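Local coordinates for protein alanine racemase (Oenococcus oeni PSU-1, PDB 3HUR) that belongs to the alanine racemase family, with an N-terminal TIM-barrel domain followed by a C-terminal domain rich in beta strands, at residues 92-106 against 112-126. Numbering follows the deposited sequence.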
ATOM      1  N   TYR A  92      18.661 -34.496 -16.619  1.00 48.72           N
ATOM      2  CA  TYR A  92      18.813 -35.873 -17.066  1.00 48.94           C
ATOM      3  C   TYR A  92      18.132 -36.847 -16.142  1.00 49.64           C
ATOM      4  O   TYR A  92      17.749 -37.943 -16.564  1.00 50.37           O
ATOM      5  CB  TYR A  92      20.291 -36.246 -17.110  1.00 48.67           C
ATOM      6  CG  TYR A  92      21.123 -35.611 -18.209  1.00 47.33           C
ATOM      7  CD1 TYR A  92      20.542 -35.019 -19.326  1.00 46.34           C
ATOM      8  CD2 TYR A  92      22.512 -35.649 -18.136  1.00 47.34           C
ATOM      9  CE1 TYR A  92      21.341 -34.465 -20.334  1.00 47.58           C
ATOM     10  CE2 TYR A  92      23.302 -35.112 -19.124  1.00 47.08           C
ATOM     11  CZ  TYR A  92      22.715 -34.538 -20.221  1.00 47.64           C
ATOM     12  OH  TYR A  92      23.520 -34.009 -21.187  1.00 51.11           O
ATOM     13  N   SER A  93      18.026 -36.463 -14.874  1.00 50.14           N
ATOM     14  CA  SER A  93      17.349 -37.263 -13.870  1.00 50.14           C
ATOM     15  C   SER A  93      15.827 -37.311 -14.053  1.00 49.52           C
ATOM     16  O   SER A  93      15.188 -38.218 -13.536  1.00 49.85           O
ATOM     17  CB  SER A  93      17.702 -36.749 -12.460  1.00 50.28           C
ATOM     18  OG  SER A  93      17.301 -35.403 -12.275  1.00 51.28           O
ATOM     19  N   ASP A  94      15.237 -36.362 -14.777  1.00 48.92           N
ATOM     20  CA  ASP A  94      13.777 -36.392 -15.033  1.00 48.06           C
ATOM     21  C   ASP A  94      13.409 -37.074 -16.338  1.00 47.05           C
ATOM     22  O   ASP A  94      12.213 -37.146 -16.704  1.00 46.82           O
ATOM     23  CB  ASP A  94      13.170 -34.984 -15.005  1.00 48.27           C
ATOM     24  CG  ASP A  94      13.239 -34.332 -13.617  1.00 49.62           C
ATOM     25  OD1 ASP A  94      12.603 -34.843 -12.678  1.00 49.86           O
ATOM     26  OD2 ASP A  94      13.920 -33.288 -13.479  1.00 52.01           O
ATOM     27  N   LEU A  95      14.418 -37.603 -17.026  1.00 46.08           N
ATOM     28  CA  LEU A  95      14.215 -38.243 -18.339  1.00 45.45           C
ATOM     29  C   LEU A  95      13.054 -39.215 -18.356  1.00 44.63           C
ATOM     30  O   LEU A  95      12.235 -39.183 -19.275  1.00 43.69           O
ATOM     31  CB  LEU A  95      15.509 -38.899 -18.869  1.00 45.65           C
ATOM     32  CG  LEU A  95      16.268 -38.126 -19.968  1.00 45.69           C
ATOM     33  CD1 LEU A  95      16.199 -36.611 -19.751  1.00 46.63           C
ATOM     34  CD2 LEU A  95      17.722 -38.580 -20.133  1.00 45.76           C
ATOM     35  N   LYS A  96      12.969 -40.029 -17.309  1.00 44.52           N
ATOM     36  CA  LYS A  96      11.922 -41.029 -17.182  1.00 44.44           C
ATOM     37  C   LYS A  96      10.580 -40.359 -17.061  1.00 44.06           C
ATOM     38  O   LYS A  96       9.593 -40.800 -17.654  1.00 45.07           O
ATOM     39  CB  LYS A  96      12.171 -41.926 -15.954  1.00 45.38           C
ATOM     40  N   LEU A  97      10.512 -39.281 -16.305  1.00 43.57           N
ATOM     41  CA  LEU A  97       9.220 -38.623 -16.133  1.00 42.77           C
ATOM     42  C   LEU A  97       8.757 -38.064 -17.451  1.00 41.31           C
ATOM     43  O   LEU A  97       7.626 -38.296 -17.865  1.00 40.96           O
ATOM     44  CB  LEU A  97       9.289 -37.506 -15.086  1.00 43.08           C
ATOM     45  CG  LEU A  97       9.175 -37.990 -13.648  1.00 44.06           C
ATOM     46  CD1 LEU A  97       9.316 -36.802 -12.706  1.00 44.22           C
ATOM     47  CD2 LEU A  97       7.854 -38.767 -13.415  1.00 44.07           C
ATOM     48  N   PHE A  98       9.642 -37.332 -18.118  1.00 40.25           N
ATOM     49  CA  PHE A  98       9.315 -36.756 -19.434  1.00 39.21           C
ATOM     50  C   PHE A  98       8.794 -37.797 -20.397  1.00 39.03           C
ATOM     51  O   PHE A  98       7.772 -37.575 -21.033  1.00 39.46           O
ATOM     52  CB  PHE A  98      10.515 -36.073 -20.093  1.00 38.87           C
ATOM     53  CG  PHE A  98      11.166 -34.992 -19.258  1.00 38.06           C
ATOM     54  CD1 PHE A  98      10.412 -33.986 -18.677  1.00 37.49           C
ATOM     55  CD2 PHE A  98      12.546 -34.951 -19.111  1.00 37.32           C
ATOM     56  CE1 PHE A  98      11.012 -32.997 -17.948  1.00 36.83           C
ATOM     57  CE2 PHE A  98      13.163 -33.939 -18.368  1.00 37.08           C
ATOM     58  CZ  PHE A  98      12.397 -32.983 -17.783  1.00 37.16           C
ATOM     59  N   ILE A  99       9.479 -38.938 -20.513  1.00 39.01           N
ATOM     60  CA  ILE A  99       9.081 -39.951 -21.495  1.00 39.06           C
ATOM     61  C   ILE A  99       7.756 -40.588 -21.111  1.00 38.84           C
ATOM     62  O   ILE A  99       6.857 -40.688 -21.920  1.00 37.76           O
ATOM     63  CB  ILE A  99      10.176 -41.045 -21.684  1.00 39.66           C
ATOM     64  CG1 ILE A  99      11.457 -40.434 -22.250  1.00 39.98           C
ATOM     65  CG2 ILE A  99       9.697 -42.141 -22.626  1.00 39.35           C
ATOM     66  CD1 ILE A  99      12.714 -41.205 -21.839  1.00 39.22           C
ATOM     67  N   ASP A 100       7.627 -41.001 -19.860  1.00 39.48           N
ATOM     68  CA  ASP A 100       6.432 -41.749 -19.461  1.00 40.47           C
ATOM     69  C   ASP A 100       5.160 -40.938 -19.544  1.00 39.73           C
ATOM     70  O   ASP A 100       4.079 -41.507 -19.738  1.00 39.20           O
ATOM     71  CB  ASP A 100       6.555 -42.293 -18.035  1.00 41.21           C
ATOM     72  CG  ASP A 100       7.633 -43.402 -17.895  1.00 45.67           C
ATOM     73  OD1 ASP A 100       8.089 -43.998 -18.943  1.00 45.63           O
ATOM     74  OD2 ASP A 100       8.007 -43.651 -16.702  1.00 46.94           O
ATOM     75  N   HIS A 101       5.286 -39.619 -19.385  1.00 39.17           N
ATOM     76  CA  HIS A 101       4.122 -38.730 -19.374  1.00 38.81           C
ATOM     77  C   HIS A 101       3.967 -37.896 -20.654  1.00 38.25           C
ATOM     78  O   HIS A 101       3.141 -36.960 -20.689  1.00 37.18           O
ATOM     79  CB  HIS A 101       4.204 -37.804 -18.149  1.00 38.72           C
ATOM     80  CG  HIS A 101       4.154 -38.529 -16.844  1.00 38.04           C
ATOM     81  ND1 HIS A 101       2.992 -39.087 -16.348  1.00 37.74           N
ATOM     82  CD2 HIS A 101       5.113 -38.752 -15.913  1.00 37.11           C
ATOM     83  CE1 HIS A 101       3.247 -39.636 -15.173  1.00 39.80           C
ATOM     84  NE2 HIS A 101       4.527 -39.447 -14.887  1.00 38.48           N
ATOM     85  N   ASP A 102       4.772 -38.228 -21.677  1.00 38.26           N
ATOM     86  CA  ASP A 102       4.699 -37.606 -23.004  1.00 38.07           C
ATOM     87  C   ASP A 102       4.863 -36.093 -22.909  1.00 37.24           C
ATOM     88  O   ASP A 102       3.978 -35.316 -23.340  1.00 36.56           O
ATOM     89  CB  ASP A 102       3.361 -37.914 -23.664  1.00 38.59           C
ATOM     90  CG  ASP A 102       3.284 -37.377 -25.089  1.00 43.87           C
ATOM     91  OD1 ASP A 102       4.371 -37.360 -25.741  1.00 49.25           O
ATOM     92  OD2 ASP A 102       2.164 -36.985 -25.574  1.00 47.54           O
ATOM     93  N   ILE A 103       5.967 -35.682 -22.297  1.00 35.56           N
ATOM     94  CA  ILE A 103       6.264 -34.290 -22.120  1.00 35.35           C
ATOM     95  C   ILE A 103       7.415 -33.898 -23.011  1.00 35.33           C
ATOM     96  O   ILE A 103       8.481 -34.526 -22.964  1.00 34.04           O
ATOM     97  CB  ILE A 103       6.666 -33.981 -20.651  1.00 36.11           C
ATOM     98  CG1 ILE A 103       5.492 -34.289 -19.712  1.00 35.70           C
ATOM     99  CG2 ILE A 103       7.150 -32.535 -20.514  1.00 34.07           C
ATOM    100  CD1 ILE A 103       5.787 -33.980 -18.268  1.00 38.23           C
ATOM    101  N   VAL A 104       7.198 -32.857 -23.810  1.00 34.82           N
ATOM    102  CA  VAL A 104       8.237 -32.315 -24.643  1.00 34.60           C
ATOM    103  C   VAL A 104       9.151 -31.465 -23.803  1.00 34.76           C
ATOM    104  O   VAL A 104       8.686 -30.713 -22.986  1.00 35.99           O
ATOM    105  CB  VAL A 104       7.650 -31.410 -25.739  1.00 34.71           C
ATOM    106  CG1 VAL A 104       8.776 -30.742 -26.550  1.00 34.30           C
ATOM    107  CG2 VAL A 104       6.702 -32.181 -26.624  1.00 33.70           C
ATOM    108  N   ILE A 105      10.455 -31.536 -24.034  1.00 35.23           N
ATOM    109  CA  ILE A 105      11.412 -30.666 -23.348  1.00 34.89           C
ATOM    110  C   ILE A 105      12.276 -29.893 -24.359  1.00 35.74           C
ATOM    111  O   ILE A 105      12.341 -30.248 -25.534  1.00 35.14           O
ATOM    112  CB  ILE A 105      12.285 -31.430 -22.336  1.00 35.14           C
ATOM    113  CG1 ILE A 105      13.281 -32.373 -23.018  1.00 35.12           C
ATOM    114  CG2 ILE A 105      11.398 -32.224 -21.333  1.00 34.88           C
ATOM    115  CD1 ILE A 105      14.199 -33.044 -22.021  1.00 33.04           C
ATOM    116  N   THR A 106      12.874 -28.797 -23.889  1.00 36.26           N
ATOM    117  CA  THR A 106      13.715 -27.938 -24.691  1.00 36.85           C
ATOM    118  C   THR A 106      15.158 -28.458 -24.656  1.00 37.15           C
ATOM    119  O   THR A 106      15.627 -28.937 -23.630  1.00 36.32           O
ATOM    120  CB  THR A 106      13.667 -26.463 -24.221  1.00 36.65           C
ATOM    121  OG1 THR A 106      12.597 -25.767 -24.867  1.00 37.72           O
ATOM    122  CG2 THR A 106      14.924 -25.750 -24.567  1.00 37.52           C
ATOM    123  N   TRP A 112      24.542 -30.583 -23.858  1.00 48.91           N
ATOM    124  CA  TRP A 112      23.433 -31.356 -23.280  1.00 49.50           C
ATOM    125  C   TRP A 112      23.059 -32.554 -24.150  1.00 49.92           C
ATOM    126  O   TRP A 112      22.805 -33.636 -23.645  1.00 49.62           O
ATOM    127  CB  TRP A 112      22.210 -30.429 -23.066  1.00 49.58           C
ATOM    128  CG  TRP A 112      20.993 -31.095 -22.449  1.00 49.40           C
ATOM    129  CD1 TRP A 112      20.621 -31.062 -21.140  1.00 48.44           C
ATOM    130  CD2 TRP A 112      20.008 -31.893 -23.124  1.00 48.37           C
ATOM    131  NE1 TRP A 112      19.474 -31.781 -20.960  1.00 48.04           N
ATOM    132  CE2 TRP A 112      19.083 -32.312 -22.157  1.00 47.42           C
ATOM    133  CE3 TRP A 112      19.839 -32.317 -24.444  1.00 47.20           C
ATOM    134  CZ2 TRP A 112      18.000 -33.108 -22.466  1.00 46.62           C
ATOM    135  CZ3 TRP A 112      18.761 -33.110 -24.747  1.00 46.81           C
ATOM    136  CH2 TRP A 112      17.852 -33.493 -23.765  1.00 46.88           C
ATOM    137  N   LEU A 113      23.003 -32.337 -25.463  1.00 51.42           N
ATOM    138  CA  LEU A 113      22.671 -33.401 -26.450  1.00 52.12           C
ATOM    139  C   LEU A 113      23.761 -34.435 -26.571  1.00 52.56           C
ATOM    140  O   LEU A 113      23.480 -35.613 -26.681  1.00 53.40           O
ATOM    141  CB  LEU A 113      22.449 -32.818 -27.850  1.00 52.16           C
ATOM    142  CG  LEU A 113      21.023 -32.663 -28.353  1.00 52.01           C
ATOM    143  CD1 LEU A 113      21.042 -32.183 -29.819  1.00 49.39           C
ATOM    144  CD2 LEU A 113      20.266 -33.968 -28.202  1.00 50.52           C
ATOM    145  N   GLN A 114      25.002 -33.979 -26.581  1.00 53.52           N
ATOM    146  CA  GLN A 114      26.142 -34.885 -26.721  1.00 54.39           C
ATOM    147  C   GLN A 114      26.237 -35.799 -25.527  1.00 54.97           C
ATOM    148  O   GLN A 114      26.558 -36.966 -25.689  1.00 55.31           O
ATOM    149  CB  GLN A 114      27.466 -34.117 -26.883  1.00 54.15           C
ATOM    150  CG  GLN A 114      27.545 -33.310 -28.163  1.00 54.09           C
ATOM    151  CD  GLN A 114      28.643 -32.258 -28.137  1.00 54.45           C
ATOM    152  OE1 GLN A 114      29.223 -31.963 -27.090  1.00 53.19           O
ATOM    153  NE2 GLN A 114      28.915 -31.672 -29.295  1.00 54.29           N
ATOM    154  N   ASN A 115      25.950 -35.266 -24.335  1.00 55.92           N
ATOM    155  CA  ASN A 115      26.065 -36.029 -23.077  1.00 56.41           C
ATOM    156  C   ASN A 115      24.757 -36.688 -22.632  1.00 56.67           C
ATOM    157  O   ASN A 115      24.701 -37.269 -21.535  1.00 56.76           O
ATOM    158  CB  ASN A 115      26.595 -35.131 -21.942  1.00 56.75           C
ATOM    159  CG  ASN A 115      28.002 -34.561 -22.226  1.00 57.84           C
ATOM    160  OD1 ASN A 115      28.998 -35.295 -22.267  1.00 58.51           O
ATOM    161  ND2 ASN A 115      28.078 -33.251 -22.402  1.00 56.18           N
ATOM    162  N   LEU A 116      23.708 -36.597 -23.454  1.00 56.70           N
ATOM    163  CA  LEU A 116      22.495 -37.370 -23.195  1.00 56.90           C
ATOM    164  C   LEU A 116      22.884 -38.763 -22.756  1.00 57.02           C
ATOM    165  O   LEU A 116      23.665 -39.413 -23.438  1.00 57.54           O
ATOM    166  CB  LEU A 116      21.652 -37.513 -24.448  1.00 56.83           C
ATOM    167  CG  LEU A 116      20.457 -36.595 -24.551  1.00 56.99           C
ATOM    168  CD1 LEU A 116      19.595 -37.131 -25.666  1.00 57.34           C
ATOM    169  CD2 LEU A 116      19.693 -36.545 -23.249  1.00 55.94           C
ATOM    170  N   PRO A 117      22.373 -39.221 -21.608  1.00 57.19           N
ATOM    171  CA  PRO A 117      22.619 -40.615 -21.290  1.00 57.23           C
ATOM    172  C   PRO A 117      21.704 -41.552 -22.053  1.00 56.97           C
ATOM    173  O   PRO A 117      20.876 -41.117 -22.851  1.00 56.98           O
ATOM    174  CB  PRO A 117      22.345 -40.695 -19.770  1.00 57.21           C
ATOM    175  CG  PRO A 117      21.502 -39.574 -19.478  1.00 57.64           C
ATOM    176  CD  PRO A 117      21.905 -38.479 -20.429  1.00 57.44           C
ATOM    177  N   ASP A 118      21.857 -42.844 -21.802  1.00 56.66           N
ATOM    178  CA  ASP A 118      21.015 -43.827 -22.445  1.00 56.23           C
ATOM    179  C   ASP A 118      19.652 -43.871 -21.757  1.00 54.85           C
ATOM    180  O   ASP A 118      19.556 -43.688 -20.546  1.00 54.85           O
ATOM    181  CB  ASP A 118      21.716 -45.198 -22.439  1.00 56.84           C
ATOM    182  CG  ASP A 118      22.701 -45.366 -23.615  1.00 59.58           C
ATOM    183  OD1 ASP A 118      22.337 -44.924 -24.731  1.00 60.89           O
ATOM    184  OD2 ASP A 118      23.822 -45.942 -23.432  1.00 63.00           O
ATOM    185  N   PHE A 119      18.598 -44.123 -22.533  1.00 53.40           N
ATOM    186  CA  PHE A 119      17.232 -44.243 -21.991  1.00 51.95           C
ATOM    187  C   PHE A 119      16.316 -45.059 -22.891  1.00 52.29           C
ATOM    188  O   PHE A 119      16.583 -45.203 -24.082  1.00 52.70           O
ATOM    189  CB  PHE A 119      16.601 -42.858 -21.775  1.00 50.50           C
ATOM    190  CG  PHE A 119      16.539 -42.005 -23.017  1.00 45.87           C
ATOM    191  CD1 PHE A 119      15.470 -42.080 -23.881  1.00 42.57           C
ATOM    192  CD2 PHE A 119      17.539 -41.101 -23.305  1.00 43.41           C
ATOM    193  CE1 PHE A 119      15.415 -41.289 -25.022  1.00 40.68           C
ATOM    194  CE2 PHE A 119      17.485 -40.303 -24.456  1.00 41.20           C
ATOM    195  CZ  PHE A 119      16.417 -40.391 -25.294  1.00 39.16           C
ATOM    196  N   GLU A 120      15.211 -45.539 -22.325  1.00 52.54           N
ATOM    197  CA  GLU A 120      14.161 -46.231 -23.094  1.00 53.02           C
ATOM    198  C   GLU A 120      13.032 -45.300 -23.584  1.00 52.12           C
ATOM    199  O   GLU A 120      12.711 -44.309 -22.943  1.00 52.89           O
ATOM    200  CB  GLU A 120      13.555 -47.367 -22.252  1.00 53.63           C
ATOM    201  CG  GLU A 120      14.612 -48.166 -21.493  1.00 56.60           C
ATOM    202  CD  GLU A 120      14.223 -49.608 -21.216  1.00 58.65           C
ATOM    203  OE1 GLU A 120      13.239 -49.809 -20.492  1.00 58.81           O
ATOM    204  OE2 GLU A 120      14.912 -50.534 -21.719  1.00 62.17           O
ATOM    205  N   GLY A 121      12.431 -45.646 -24.713  1.00 51.22           N
ATOM    206  CA  GLY A 121      11.255 -44.959 -25.222  1.00 50.68           C
ATOM    207  C   GLY A 121      11.604 -43.767 -26.080  1.00 50.31           C
ATOM    208  O   GLY A 121      12.768 -43.548 -26.423  1.00 51.31           O
ATOM    209  N   THR A 122      10.596 -42.980 -26.430  1.00 49.13           N
ATOM    210  CA  THR A 122      10.823 -41.818 -27.268  1.00 47.81           C
ATOM    211  C   THR A 122      10.774 -40.528 -26.394  1.00 46.34           C
ATOM    212  O   THR A 122       9.803 -40.288 -25.677  1.00 46.05           O
ATOM    213  CB  THR A 122       9.863 -41.779 -28.496  1.00 47.66           C
ATOM    214  OG1 THR A 122       9.084 -40.584 -28.480  1.00 49.57           O
ATOM    215  CG2 THR A 122       8.928 -43.017 -28.567  1.00 48.29           C
ATOM    216  N   LEU A 123      11.872 -39.766 -26.428  1.00 44.42           N
ATOM    217  CA  LEU A 123      11.994 -38.448 -25.814  1.00 42.57           C
ATOM    218  C   LEU A 123      11.721 -37.402 -26.867  1.00 41.91           C
ATOM    219  O   LEU A 123      12.432 -37.344 -27.883  1.00 41.34           O
ATOM    220  CB  LEU A 123      13.406 -38.228 -25.260  1.00 41.70           C
ATOM    221  CG  LEU A 123      13.665 -36.885 -24.555  1.00 40.17           C
ATOM    222  CD1 LEU A 123      12.810 -36.747 -23.274  1.00 39.08           C
ATOM    223  CD2 LEU A 123      15.141 -36.692 -24.226  1.00 36.87           C
ATOM    224  N   LYS A 124      10.706 -36.569 -26.622  1.00 40.45           N
ATOM    225  CA  LYS A 124      10.341 -35.503 -27.560  1.00 39.26           C
ATOM    226  C   LYS A 124      11.037 -34.208 -27.123  1.00 39.10           C
ATOM    227  O   LYS A 124      10.940 -33.817 -25.950  1.00 37.71           O
ATOM    228  CB  LYS A 124       8.846 -35.284 -27.574  1.00 38.67           C
ATOM    229  CG  LYS A 124       8.050 -36.550 -27.761  1.00 40.04           C
ATOM    230  CD  LYS A 124       6.577 -36.239 -27.895  1.00 40.47           C
ATOM    231  CE  LYS A 124       5.798 -37.379 -28.437  1.00 40.89           C
ATOM    232  NZ  LYS A 124       4.593 -36.788 -29.078  1.00 45.05           N
ATOM    233  N   VAL A 125      11.727 -33.567 -28.074  1.00 38.07           N
ATOM    234  CA  VAL A 125      12.655 -32.499 -27.794  1.00 37.59           C
ATOM    235  C   VAL A 125      12.377 -31.346 -28.717  1.00 37.85           C
ATOM    236  O   VAL A 125      11.833 -31.550 -29.787  1.00 39.15           O
ATOM    237  CB  VAL A 125      14.122 -32.953 -27.960  1.00 37.90           C
ATOM    238  CG1 VAL A 125      14.472 -34.038 -26.925  1.00 35.56           C
ATOM    239  CG2 VAL A 125      14.394 -33.419 -29.387  1.00 37.95           C
ATOM    240  N   SER A 126      12.724 -30.142 -28.288  1.00 37.58           N
ATOM    241  CA  SER A 126      12.539 -28.944 -29.071  1.00 38.22           C
ATOM    242  C   SER A 126      13.842 -28.217 -29.124  1.00 38.62           C
ATOM    243  O   SER A 126      14.530 -28.088 -28.136  1.00 39.24           O
ATOM    244  CB  SER A 126      11.522 -27.982 -28.443  1.00 38.19           C
ATOM    245  OG  SER A 126      10.210 -28.389 -28.733  1.00 39.05           O
TER
HETATM  246  O   HOH W   1       9.094 -36.918 -24.160  1.00 27.75           O
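Tyr92 lies between Trp112 and Pro117. Tyr92 OH donates a hydrogen bond to Trp112 O (2.6 Å), in the carbonyl plane and on a lone pair. Pro117 CD sits over the centre of the Tyr92 ring, 3.6 Å from the ring centroid, in a CH-pi contact. Tyr92 CE1 lies over one face of the Trp112 indole, 3.3 Å from Trp112 NE1. The phenol and the five-membered ring of Trp112 meet obliquely, with their planes at 50°. Trp112 CG is anti to the backbone N (chi1 -179°), and the indole and the phenol run past each other in opposite directions. The six-membered ring of the indole, at CZ2, meets Ile105 CD1.

Apolar side chains of helix 95-100 continue the contact. Leu95 CD2 touches Leu116, Pro117 and Phe119. Ile99 CD1 packs obliquely on the Phe119 ring, 3.5 Å from Phe119 CD1. Leu123 CD1 reaches Phe98 CB, Ile99 CG1 and Ile105 CD1.

Strands 103-107 and 123-128 are parallel neighbours in the TIM barrel, joined by helix 110-114 in a beta-alpha-beta unit. Ile105 binds both ways: its N donates to Lys124 O (3.0 Å), and its O accepts from Ser126 N (2.8 Å). Where the strands begin, a water bridges instead, donating to Ile103 O and accepting from Lys124 N. Lys124, extended beyond CG, passes Asp102 OD1 with its CE at 3.1 Å, and its NZ forms a salt bridge to the same oxygen at 3.4 Å. Asp102, at positive phi, is the C-prime residue of the Schellman motif that ends helix 95-100.

Trp112 NE1 donates to Trp90 O, and the Trp90 ring meets the indole steeply. Gln156 NE2 hydrogen-bonds Phe119 O and Gly121 O. Arg76 binds the carbonyls of His101 and Asp102.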